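Local atomic coordinates of anthranilate-CoA ligase (Stigmatella aurantiaca, PDB entry 4WV3), a protein that belongs to the AMP-binding (ANL) enzyme superfamily, pairing a large AMP-binding region with a smaller C-terminal domain. Residues 211-216 with 252-257; 220-225 with 262-267; 268-273 with 288-293; 303-306 with 312-315. All coordinates share one frame; numbering follows the deposited sequence.

Interaction 1 of 4, residues 211-216 with 252-257; sequences RTFALA and LSTISR
In the alpha/beta core of the AMP-binding region, Phe213 on strand 211-214 packs against Thr254 and Ile255 of helix 248-258. The helix belongs to a beta-alpha-beta crossover: it leaves strand 237-239, passes the strand that carries Phe213, and returns to the sheet as strand 262-265. Strand 211-214 thus lies between the two strands that the crossover joins, and Phe213 is the residue of 211-216 that touches residues 252-257. With its ring swung away from the backbone N (chi1 169°), Phe213 reaches out of the sheet to two successive helix residues, which use different parts of the ring. The methyl of Thr254 sits over one face in a CH-pi contact: CG2 is 4.0 Å from the ring centroid of Phe213 and 21° off the normal. It is displaced toward the rim, and its closest ring atom is Phe213 CZ, 3.7 Å away. Thr254 turns its hydroxyl the other way, since OG1 lies beside its own backbone N and bonds to Asn250 O one helical turn earlier; the ring therefore receives methyl while the polar group is satisfied within the helix. Around the ring, Phe263 of strand 262-265 meets Phe213 with the planes at a low angle, and Val239 and Phe241 also touch it, so the pocket is built by neighbouring strands as well as by the helix. No hydrogen bond spans the contact. Ile255 meets the ring near its plane instead, its CG1 lying 3.7 Å from Phe213 CD2 and 3.8 Å from Phe213 CE2.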
# COMPACT_ATOMS: atom_id res chain seq x y z
N ARG A 211 16.39 -1.40 9.98
CA ARG A 211 15.83 -0.05 9.88
C ARG A 211 15.05 0.06 8.58
O ARG A 211 15.61 -0.06 7.49
CB ARG A 211 16.94 0.99 9.92
CG ARG A 211 16.47 2.41 9.67
CD ARG A 211 17.58 3.41 9.92
NE ARG A 211 18.09 3.32 11.28
CZ ARG A 211 19.14 3.99 11.74
NH1 ARG A 211 19.82 4.80 10.94
NH2 ARG A 211 19.52 3.84 13.00
N THR A 212 13.74 0.28 8.70
CA THR A 212 12.87 0.29 7.53
C THR A 212 12.71 1.67 6.91
O THR A 212 12.83 2.69 7.58
CB THR A 212 11.47 -0.25 7.88
OG1 THR A 212 10.89 0.54 8.92
CG2 THR A 212 11.55 -1.70 8.32
N PHE A 213 12.44 1.69 5.61
CA PHE A 213 12.10 2.91 4.90
C PHE A 213 11.18 2.58 3.72
O PHE A 213 11.58 1.90 2.78
CB PHE A 213 13.35 3.64 4.41
CG PHE A 213 13.07 4.76 3.46
CD1 PHE A 213 12.15 5.74 3.77
CD2 PHE A 213 13.74 4.84 2.24
CE1 PHE A 213 11.89 6.78 2.89
CE2 PHE A 213 13.48 5.87 1.36
CZ PHE A 213 12.56 6.85 1.69
N ALA A 214 9.95 3.08 3.79
CA ALA A 214 8.98 2.84 2.74
C ALA A 214 8.62 4.13 2.03
O ALA A 214 8.35 5.15 2.67
CB ALA A 214 7.73 2.19 3.31
N LEU A 215 8.62 4.09 0.70
CA LEU A 215 8.14 5.22 -0.08
C LEU A 215 6.62 5.29 0.07
O LEU A 215 6.02 6.36 -0.03
CB LEU A 215 8.53 5.06 -1.55
CG LEU A 215 8.18 6.24 -2.47
CD1 LEU A 215 8.73 7.53 -1.89
CD2 LEU A 215 8.71 6.01 -3.87
N ALA A 216 6.02 4.13 0.32
CA ALA A 216 4.59 4.04 0.59
C ALA A 216 4.24 4.81 1.85
O ALA A 216 4.94 4.72 2.86
CB ALA A 216 4.17 2.58 0.73
N LEU A 252 16.27 8.14 -3.06
CA LEU A 252 17.56 7.45 -3.00
C LEU A 252 18.53 8.16 -2.06
O LEU A 252 19.40 7.53 -1.47
CB LEU A 252 18.17 7.35 -4.40
CG LEU A 252 17.37 6.54 -5.42
CD1 LEU A 252 18.06 6.53 -6.76
CD2 LEU A 252 17.14 5.12 -4.92
N SER A 253 18.37 9.47 -1.93
CA SER A 253 19.22 10.27 -1.05
C SER A 253 18.85 10.03 0.41
O SER A 253 19.71 10.04 1.28
CB SER A 253 19.10 11.75 -1.39
OG SER A 253 19.28 11.95 -2.78
N THR A 254 17.56 9.82 0.66
CA THR A 254 17.09 9.48 1.99
C THR A 254 17.70 8.15 2.43
O THR A 254 18.09 7.99 3.59
CB THR A 254 15.55 9.40 2.04
OG1 THR A 254 14.99 10.68 1.74
CG2 THR A 254 15.06 8.96 3.41
N ILE A 255 17.79 7.22 1.49
CA ILE A 255 18.44 5.94 1.73
C ILE A 255 19.91 6.13 2.10
O ILE A 255 20.44 5.46 2.98
CB ILE A 255 18.33 5.01 0.50
CG1 ILE A 255 16.86 4.73 0.17
CG2 ILE A 255 19.09 3.71 0.73
CD1 ILE A 255 16.66 3.79 -1.00
N SER A 256 20.56 7.08 1.43
CA SER A 256 21.96 7.37 1.70
C SER A 256 22.16 8.03 3.06
O SER A 256 23.07 7.67 3.81
CB SER A 256 22.55 8.26 0.60
OG SER A 256 22.63 7.56 -0.63
N ARG A 257 21.30 9.00 3.38
CA ARG A 257 21.45 9.76 4.61
C ARG A 257 21.12 8.96 5.86
O ARG A 257 21.92 8.88 6.79
CB ARG A 257 20.59 11.03 4.56
CG ARG A 257 20.61 11.83 5.86
CD ARG A 257 19.89 13.16 5.72
NE ARG A 257 20.58 14.06 4.81
CZ ARG A 257 21.53 14.91 5.18
NH1 ARG A 257 21.91 14.98 6.44
NH2 ARG A 257 22.10 15.70 4.27

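Interaction 2 of 4, residues 220-225 with 262-267; sequences FTFGTG and IFYNAP. With 3UK (5'-O-[(S)-[(2-aminobenzoyl)oxy](hydroxy)phosphoryl]adenosine), chain C.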
# COMPACT_ATOMS: atom_id res chain seq x y z
N PHE A 220 -1.42 4.20 3.61
CA PHE A 220 -1.40 2.96 2.86
C PHE A 220 -0.89 1.86 3.79
O PHE A 220 0.23 1.95 4.30
CB PHE A 220 -0.47 3.10 1.65
CG PHE A 220 -0.60 1.98 0.65
CD1 PHE A 220 -1.65 1.09 0.70
CD2 PHE A 220 0.35 1.83 -0.35
CE1 PHE A 220 -1.76 0.07 -0.22
CE2 PHE A 220 0.25 0.81 -1.28
CZ PHE A 220 -0.80 -0.07 -1.21
N THR A 221 -1.70 0.83 4.02
CA THR A 221 -1.35 -0.22 4.97
C THR A 221 -0.09 -0.98 4.59
O THR A 221 0.54 -1.62 5.44
CB THR A 221 -2.51 -1.22 5.20
OG1 THR A 221 -2.91 -1.79 3.95
CG2 THR A 221 -3.70 -0.52 5.85
N PHE A 222 0.28 -0.91 3.32
CA PHE A 222 1.55 -1.46 2.87
C PHE A 222 2.70 -0.73 3.56
O PHE A 222 3.68 -1.35 3.97
CB PHE A 222 1.67 -1.35 1.34
CG PHE A 222 3.01 -1.76 0.81
CD1 PHE A 222 3.62 -2.93 1.23
CD2 PHE A 222 3.66 -0.98 -0.14
CE1 PHE A 222 4.85 -3.31 0.73
CE2 PHE A 222 4.90 -1.35 -0.64
CZ PHE A 222 5.49 -2.52 -0.20
N GLY A 223 2.55 0.58 3.69
CA GLY A 223 3.53 1.39 4.39
C GLY A 223 3.31 1.39 5.89
O GLY A 223 4.27 1.42 6.67
N THR A 224 2.04 1.36 6.30
CA THR A 224 1.69 1.38 7.72
C THR A 224 2.33 0.21 8.46
O THR A 224 2.95 0.39 9.51
CB THR A 224 0.16 1.31 7.93
OG1 THR A 224 -0.48 2.30 7.12
CG2 THR A 224 -0.19 1.54 9.39
N GLY A 225 2.18 -0.99 7.91
CA GLY A 225 2.79 -2.17 8.49
C GLY A 225 4.29 -2.19 8.29
O GLY A 225 5.05 -2.20 9.26
N ILE A 262 16.03 -1.96 5.12
CA ILE A 262 14.89 -2.48 4.37
C ILE A 262 14.21 -1.35 3.60
O ILE A 262 13.95 -0.28 4.16
CB ILE A 262 13.86 -3.14 5.31
CG1 ILE A 262 14.55 -4.12 6.26
CG2 ILE A 262 12.78 -3.84 4.50
CD1 ILE A 262 15.20 -5.30 5.57
N PHE A 263 13.92 -1.58 2.33
CA PHE A 263 13.30 -0.56 1.49
C PHE A 263 12.02 -1.07 0.82
O PHE A 263 12.04 -2.09 0.13
CB PHE A 263 14.29 -0.06 0.43
CG PHE A 263 13.73 1.01 -0.46
CD1 PHE A 263 13.24 2.19 0.07
CD2 PHE A 263 13.71 0.83 -1.84
CE1 PHE A 263 12.73 3.17 -0.76
CE2 PHE A 263 13.20 1.82 -2.67
CZ PHE A 263 12.71 2.99 -2.12
N TYR A 264 10.92 -0.36 1.04
CA TYR A 264 9.64 -0.71 0.43
C TYR A 264 9.30 0.26 -0.69
O TYR A 264 9.52 1.47 -0.56
CB TYR A 264 8.52 -0.69 1.47
CG TYR A 264 8.73 -1.56 2.69
CD1 TYR A 264 9.57 -1.17 3.72
CD2 TYR A 264 8.06 -2.78 2.81
CE1 TYR A 264 9.75 -1.96 4.84
CE2 TYR A 264 8.24 -3.58 3.92
CZ TYR A 264 9.09 -3.16 4.93
OH TYR A 264 9.27 -3.96 6.04
N ASN A 265 8.75 -0.26 -1.77
CA ASN A 265 8.32 0.57 -2.89
C ASN A 265 7.40 -0.21 -3.83
O ASN A 265 7.16 -1.40 -3.64
CB ASN A 265 9.54 1.10 -3.66
CG ASN A 265 9.23 2.38 -4.42
OD1 ASN A 265 8.07 2.69 -4.69
ND2 ASN A 265 10.28 3.12 -4.78
N ALA A 266 6.88 0.48 -4.84
CA ALA A 266 6.06 -0.14 -5.87
C ALA A 266 6.90 -0.27 -7.14
O ALA A 266 7.87 0.47 -7.31
CB ALA A 266 4.81 0.69 -6.13
N PRO A 267 6.54 -1.21 -8.03
CA PRO A 267 7.24 -1.40 -9.30
C PRO A 267 7.40 -0.10 -10.09
O PRO A 267 8.41 0.09 -10.76
CB PRO A 267 6.34 -2.37 -10.06
CG PRO A 267 5.72 -3.19 -8.99
CD PRO A 267 5.51 -2.25 -7.83
C10 3UK C . -2.96 -5.57 -5.95
C15 3UK C . -0.77 -6.75 -6.12
C17 3UK C . 0.26 -8.16 -7.70
C21 3UK C . -3.91 -6.73 -5.85
C26 3UK C . -1.23 -3.79 -0.34
C28 3UK C . 0.84 -4.94 0.11
O01 3UK C . -1.93 -2.68 -2.37
C02 3UK C . -2.30 -3.22 -1.34
O03 3UK C . -3.62 -3.00 -0.87
P04 3UK C . -4.72 -2.30 -1.77
O05 3UK C . -6.04 -2.18 -0.95
O06 3UK C . -5.04 -3.14 -3.10
C07 3UK C . -4.79 -4.55 -3.12
C08 3UK C . -4.72 -5.00 -4.56
O09 3UK C . -3.50 -4.52 -5.16
N11 3UK C . -1.67 -5.93 -5.45
C12 3UK C . -1.12 -5.53 -4.27
N13 3UK C . 0.12 -6.08 -4.16
C14 3UK C . 0.36 -6.84 -5.29
N16 3UK C . -0.80 -7.41 -7.30
N18 3UK C . 1.36 -8.29 -6.97
C19 3UK C . 1.46 -7.67 -5.79
N20 3UK C . 2.65 -7.80 -5.01
O22 3UK C . -4.77 -6.74 -6.97
C23 3UK C . -4.68 -6.47 -4.64
O24 3UK C . -6.01 -7.00 -4.78
O25 3UK C . -4.26 -0.90 -2.14
C27 3UK C . -0.11 -4.43 -0.80
C29 3UK C . 0.63 -4.79 1.53
C30 3UK C . -0.49 -4.16 1.99
C31 3UK C . -1.44 -3.64 1.08
N32 3UK C . -2.64 -2.96 1.57
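Part of the ligand pocket of this AMP-binding enzyme is built here, where Phe222 of helix 221-234 meets Tyr264 and Asn265 at the end of strand 262-265. The two rings form an offset edge-to-face pair: the edge of Tyr264 points to the face of Phe222, with centroids 5.8 Å apart and planes at 77°. The touching atoms are Phe222 CE1 and Tyr264 CD2, 3.9 Å from each other. Farther round the Phe222 ring, CE2 comes to 3.8 Å from the backbone Asn265 O, which lies near the ring plane. Phe222 can touch both strand and ligand because its CG is carried away from the helix backbone N (chi1 174°). Its CD1 is 3.5 Å from C29 of 5'-O-[(S)-[(2-aminobenzoyl)oxy](hydroxy)phosphoryl]adenosine, and its CB rests over the centre of the Phe220 ring. Phe220, the N-cap residue, in turn presents its ring edge to ligand O01. Between these two phenylalanines in sequence, Thr221 supplies the polar contact: ligand N32 donates to Thr221 OG1 at 2.7 Å, with an N-H...O angle of 148°. The same hydroxyl is hydrogen-bonded to Phe323 O. A carbonyl can only accept, so the threonine hydroxyl probably donates to Phe323 O while accepting from N32. No hydrogen bond crosses between the two segments, which meet ring against ring and ring edge against carbonyl. The ligand's aminobenzoyl ring lies against the helix start; the first turn thus offers it aromatic surface and one hydroxyl set to accept from its amine.

Interaction 3 of 4, residues 268-273 with 288-293; sequences TGYAAA and RLCVSA. With 3UK (5'-O-[(S)-[(2-aminobenzoyl)oxy](hydroxy)phosphoryl]adenosine), chain C.
Tyr270 of helix 267-274 points its ring at strand 289-292, hydroxyl first, and delivers that hydroxyl to the strand backbone. Tyr270 OH donates a hydrogen bond to Val291 O over 2.7 Å, coming from above the carbonyl plane (67° out of it) and not along a lone pair. Beside this bond, Cys290 CB lies 3.5 Å from Tyr270 OH, and Ser292 CB lies 3.6 Å from Tyr270 CE2. These are the two side chains of the strand that point to the helix; that of Val291, between them, points away, so the residue takes part through its carbonyl. With the CG of Tyr270 beside its own backbone N (chi1 -75°), the ring extends to the strand. In the next shell, Trp305 of helix 299-309 meets the Tyr270 ring edge-to-face, while Asn265 and Ile313 touch it from the flanking strands. Past the far end of the contact, the chain enters the ligand pocket: Ala293 CB is 3.6 Å from C28 of 5'-O-[(S)-[(2-aminobenzoyl)oxy](hydroxy)phosphoryl]adenosine, at its aminobenzoyl ring. The bonded carbonyl thus lies two residues before Ala293, a residue of the pocket. On the larger scale this is the beta-alpha-beta unit of strand 262-265, helix 267-274 and strand 289-292. The short helix and strand axes approach to 10.3 Å, at 124° between their directions, and the strand that receives the tyrosine runs between parallel neighbours 262-265 and 313-318, with helix 299-309 packed beside helix 267-274.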
# COMPACT_ATOMS: atom_id res chain seq x y z
N THR A 268 6.41 0.78 -10.01
CA THR A 268 6.48 2.07 -10.69
C THR A 268 7.54 2.96 -10.06
O THR A 268 8.10 3.84 -10.73
CB THR A 268 5.11 2.79 -10.69
OG1 THR A 268 5.22 4.01 -11.44
CG2 THR A 268 4.67 3.11 -9.27
N GLY A 269 7.82 2.74 -8.78
CA GLY A 269 8.84 3.49 -8.08
C GLY A 269 10.23 2.95 -8.36
O GLY A 269 11.18 3.72 -8.51
N TYR A 270 10.34 1.63 -8.43
CA TYR A 270 11.60 0.99 -8.76
C TYR A 270 12.02 1.32 -10.19
O TYR A 270 13.21 1.50 -10.47
CB TYR A 270 11.51 -0.53 -8.59
CG TYR A 270 11.52 -1.00 -7.15
CD1 TYR A 270 12.68 -0.94 -6.39
CD2 TYR A 270 10.37 -1.50 -6.55
CE1 TYR A 270 12.70 -1.37 -5.07
CE2 TYR A 270 10.38 -1.94 -5.24
CZ TYR A 270 11.54 -1.87 -4.50
OH TYR A 270 11.55 -2.29 -3.19
N ALA A 271 11.04 1.40 -11.08
CA ALA A 271 11.30 1.73 -12.48
C ALA A 271 11.74 3.18 -12.64
O ALA A 271 12.63 3.48 -13.43
CB ALA A 271 10.07 1.45 -13.33
N ALA A 272 11.11 4.07 -11.88
CA ALA A 272 11.45 5.49 -11.91
C ALA A 272 12.86 5.73 -11.40
O ALA A 272 13.57 6.60 -11.90
CB ALA A 272 10.44 6.29 -11.11
N ALA A 273 13.26 4.96 -10.39
CA ALA A 273 14.59 5.09 -9.81
C ALA A 273 15.67 4.62 -10.78
O ALA A 273 16.70 5.27 -10.94
CB ALA A 273 14.68 4.32 -8.50
N ARG A 288 19.79 -4.34 2.82
CA ARG A 288 20.06 -5.78 2.78
C ARG A 288 18.90 -6.48 2.08
O ARG A 288 19.07 -7.57 1.53
CB ARG A 288 20.26 -6.35 4.19
CG ARG A 288 19.00 -6.45 5.04
CD ARG A 288 19.31 -7.04 6.41
NE ARG A 288 18.11 -7.22 7.22
CZ ARG A 288 17.42 -8.36 7.29
NH1 ARG A 288 17.81 -9.42 6.59
NH2 ARG A 288 16.34 -8.44 8.06
N LEU A 289 17.74 -5.84 2.09
CA LEU A 289 16.55 -6.37 1.43
C LEU A 289 15.65 -5.25 0.94
O LEU A 289 15.59 -4.18 1.53
CB LEU A 289 15.77 -7.28 2.38
CG LEU A 289 16.21 -8.73 2.51
CD1 LEU A 289 15.32 -9.48 3.50
CD2 LEU A 289 16.19 -9.42 1.15
N CYS A 290 14.94 -5.52 -0.16
CA CYS A 290 13.94 -4.59 -0.67
C CYS A 290 12.61 -5.31 -0.82
O CYS A 290 12.57 -6.52 -1.04
CB CYS A 290 14.39 -4.00 -2.01
SG CYS A 290 15.78 -2.85 -1.89
N VAL A 291 11.52 -4.56 -0.70
CA VAL A 291 10.18 -5.13 -0.79
C VAL A 291 9.36 -4.38 -1.84
O VAL A 291 9.39 -3.15 -1.90
CB VAL A 291 9.45 -5.09 0.57
CG1 VAL A 291 8.07 -5.72 0.46
CG2 VAL A 291 10.28 -5.78 1.64
N SER A 292 8.63 -5.13 -2.66
CA SER A 292 7.76 -4.54 -3.67
C SER A 292 6.33 -5.07 -3.55
O SER A 292 6.12 -6.25 -3.27
CB SER A 292 8.30 -4.83 -5.07
OG SER A 292 7.44 -4.30 -6.07
N ALA A 293 5.36 -4.19 -3.76
CA ALA A 293 3.95 -4.58 -3.70
C ALA A 293 3.11 -3.45 -4.29
O ALA A 293 3.65 -2.45 -4.75
CB ALA A 293 3.47 -4.61 -2.26
C10 3UK C . -2.96 -5.57 -5.95
C15 3UK C . -0.77 -6.75 -6.12
C17 3UK C . 0.26 -8.16 -7.70
C21 3UK C . -3.91 -6.73 -5.85
C26 3UK C . -1.23 -3.79 -0.34
C28 3UK C . 0.84 -4.94 0.11
O01 3UK C . -1.93 -2.68 -2.37
C02 3UK C . -2.30 -3.22 -1.34
O03 3UK C . -3.62 -3.00 -0.87
P04 3UK C . -4.72 -2.30 -1.77
O05 3UK C . -6.04 -2.18 -0.95
O06 3UK C . -5.04 -3.14 -3.10
C07 3UK C . -4.79 -4.55 -3.12
C08 3UK C . -4.72 -5.00 -4.56
O09 3UK C . -3.50 -4.52 -5.16
N11 3UK C . -1.67 -5.93 -5.45
C12 3UK C . -1.12 -5.53 -4.27
N13 3UK C . 0.12 -6.08 -4.16
C14 3UK C . 0.36 -6.84 -5.29
N16 3UK C . -0.80 -7.41 -7.30
N18 3UK C . 1.36 -8.29 -6.97
C19 3UK C . 1.46 -7.67 -5.79
N20 3UK C . 2.65 -7.80 -5.01
O22 3UK C . -4.77 -6.74 -6.97
C23 3UK C . -4.68 -6.47 -4.64
O24 3UK C . -6.01 -7.00 -4.78
O25 3UK C . -4.26 -0.90 -2.14
C27 3UK C . -0.11 -4.43 -0.80
C29 3UK C . 0.63 -4.79 1.53
C30 3UK C . -0.49 -4.16 1.99
C31 3UK C . -1.44 -3.64 1.08
N32 3UK C . -2.64 -2.96 1.57

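Interaction 4 of 4, residues 303-306 with 312-315; sequences YAWK and DIID
Trp305, on helix 299-309, lays one face of its indole over the side chain of Ile313 on strand 313-318. From the start of the side chain, Trp305 CB is 3.7 Å from Ile313 CD1. The next atom, Trp305 CG, lies 3.5 Å from that same methyl. Trp305 CD1 then reaches Ile313 CG1, also at 3.5 Å, and NE1 passes the isoleucine more loosely. The methyl sits over the five-membered ring as a CH-pi contact, Ile313 CD1 being 3.8 Å from the ring centroid of Trp305 and 28° off its normal. Farther out, the indole packs among Ala273, Leu274 and Phe279, in the buried layer between helices and sheet. The next helix residue makes a contact of another kind. Lys306 bends at its second torsion (chi2 62°), which turns its amine toward Asp312; there Lys306 NZ forms a salt bridge with Asp312 OD2 at 2.9 Å, and the amine meets OD2 from above the carboxylate plane. The amine is also hydrogen-bonded to Gly310 O, within the turn that links the two elements. This closes the second half of the beta-alpha-beta unit of strand 289-292, helix 299-309 and strand 313-318. Side by side, the two pairs imply a division of work: the indole and isoleucine fill the interior, while the charged pair, partly exposed, would probably gain less from its attraction than a buried bridge.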
# COMPACT_ATOMS: atom_id res chain seq x y z
N TYR A 303 15.55 -8.10 -11.99
CA TYR A 303 16.92 -8.31 -12.43
C TYR A 303 17.68 -7.00 -12.55
O TYR A 303 18.85 -6.91 -12.18
CB TYR A 303 16.97 -9.08 -13.75
CG TYR A 303 16.59 -10.54 -13.62
CD1 TYR A 303 17.35 -11.41 -12.85
CD2 TYR A 303 15.48 -11.05 -14.28
CE1 TYR A 303 17.01 -12.75 -12.73
CE2 TYR A 303 15.13 -12.39 -14.16
CZ TYR A 303 15.90 -13.23 -13.39
OH TYR A 303 15.56 -14.56 -13.28
N ALA A 304 17.01 -5.97 -13.08
CA ALA A 304 17.64 -4.67 -13.27
C ALA A 304 18.06 -4.06 -11.94
O ALA A 304 19.08 -3.37 -11.86
CB ALA A 304 16.69 -3.73 -14.02
N TRP A 305 17.27 -4.31 -10.90
CA TRP A 305 17.59 -3.82 -9.57
C TRP A 305 18.67 -4.69 -8.93
O TRP A 305 19.55 -4.20 -8.23
CB TRP A 305 16.34 -3.80 -8.70
CG TRP A 305 16.52 -3.10 -7.39
CD1 TRP A 305 16.86 -3.66 -6.19
CD2 TRP A 305 16.37 -1.70 -7.14
NE1 TRP A 305 16.93 -2.70 -5.22
CE2 TRP A 305 16.63 -1.48 -5.78
CE3 TRP A 305 16.04 -0.60 -7.95
CZ2 TRP A 305 16.58 -0.21 -5.19
CZ3 TRP A 305 15.98 0.65 -7.37
CH2 TRP A 305 16.25 0.84 -6.01
N LYS A 306 18.59 -6.00 -9.20
CA LYS A 306 19.55 -6.95 -8.65
C LYS A 306 20.94 -6.76 -9.24
O LYS A 306 21.95 -6.97 -8.57
CB LYS A 306 19.07 -8.38 -8.91
CG LYS A 306 20.00 -9.47 -8.39
CD LYS A 306 20.16 -9.39 -6.89
CE LYS A 306 21.04 -10.50 -6.36
NZ LYS A 306 21.19 -10.44 -4.88
N ASP A 312 18.32 -8.27 -3.39
CA ASP A 312 17.10 -8.95 -3.80
C ASP A 312 15.88 -8.13 -3.43
O ASP A 312 15.85 -7.50 -2.38
CB ASP A 312 17.01 -10.33 -3.14
CG ASP A 312 18.10 -11.28 -3.59
OD1 ASP A 312 18.65 -11.99 -2.73
OD2 ASP A 312 18.39 -11.31 -4.80
N ILE A 313 14.86 -8.15 -4.29
CA ILE A 313 13.59 -7.52 -3.97
C ILE A 313 12.55 -8.57 -3.63
O ILE A 313 12.33 -9.51 -4.39
CB ILE A 313 13.06 -6.66 -5.14
CG1 ILE A 313 14.02 -5.51 -5.43
CG2 ILE A 313 11.68 -6.12 -4.81
CD1 ILE A 313 13.49 -4.55 -6.48
N ILE A 314 11.91 -8.42 -2.47
CA ILE A 314 10.86 -9.35 -2.06
C ILE A 314 9.50 -8.85 -2.52
O ILE A 314 8.96 -7.89 -1.97
CB ILE A 314 10.85 -9.53 -0.53
CG1 ILE A 314 12.22 -10.00 -0.04
CG2 ILE A 314 9.76 -10.52 -0.12
CD1 ILE A 314 12.68 -11.30 -0.66
N ASP A 315 8.95 -9.50 -3.54
CA ASP A 315 7.63 -9.17 -4.04
C ASP A 315 6.56 -10.00 -3.35
O ASP A 315 6.67 -11.23 -3.27
CB ASP A 315 7.55 -9.38 -5.56
CG ASP A 315 6.18 -9.03 -6.13
OD1 ASP A 315 5.52 -8.12 -5.59
OD2 ASP A 315 5.77 -9.68 -7.11

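How the interactions relate
All four contacts serve one sheet, whose parallel strands 211-214, 262-265, 289-292 and 313-318 lie side by side. Interactions 1 and 2 share the backbone ladder between the first two strands, and their segments alternate along the chain; interactions 2 and 3, then 3 and 4, are joined by the next ladders. Interactions 1 to 3 are buried, interaction 4 partly so. Interaction 1 is apolar, interaction 2 aromatic, interaction 3 adds a hydroxyl-to-backbone bond, and interaction 4 alone has a salt bridge. Interactions 2 and 3 reach the bound ligand, as does Asp315 of segment 312-315, outside the contact itself. Interaction 2 is centred nearest the chain's centre, about 6 Å away, interaction 4 farthest, about 18 Å.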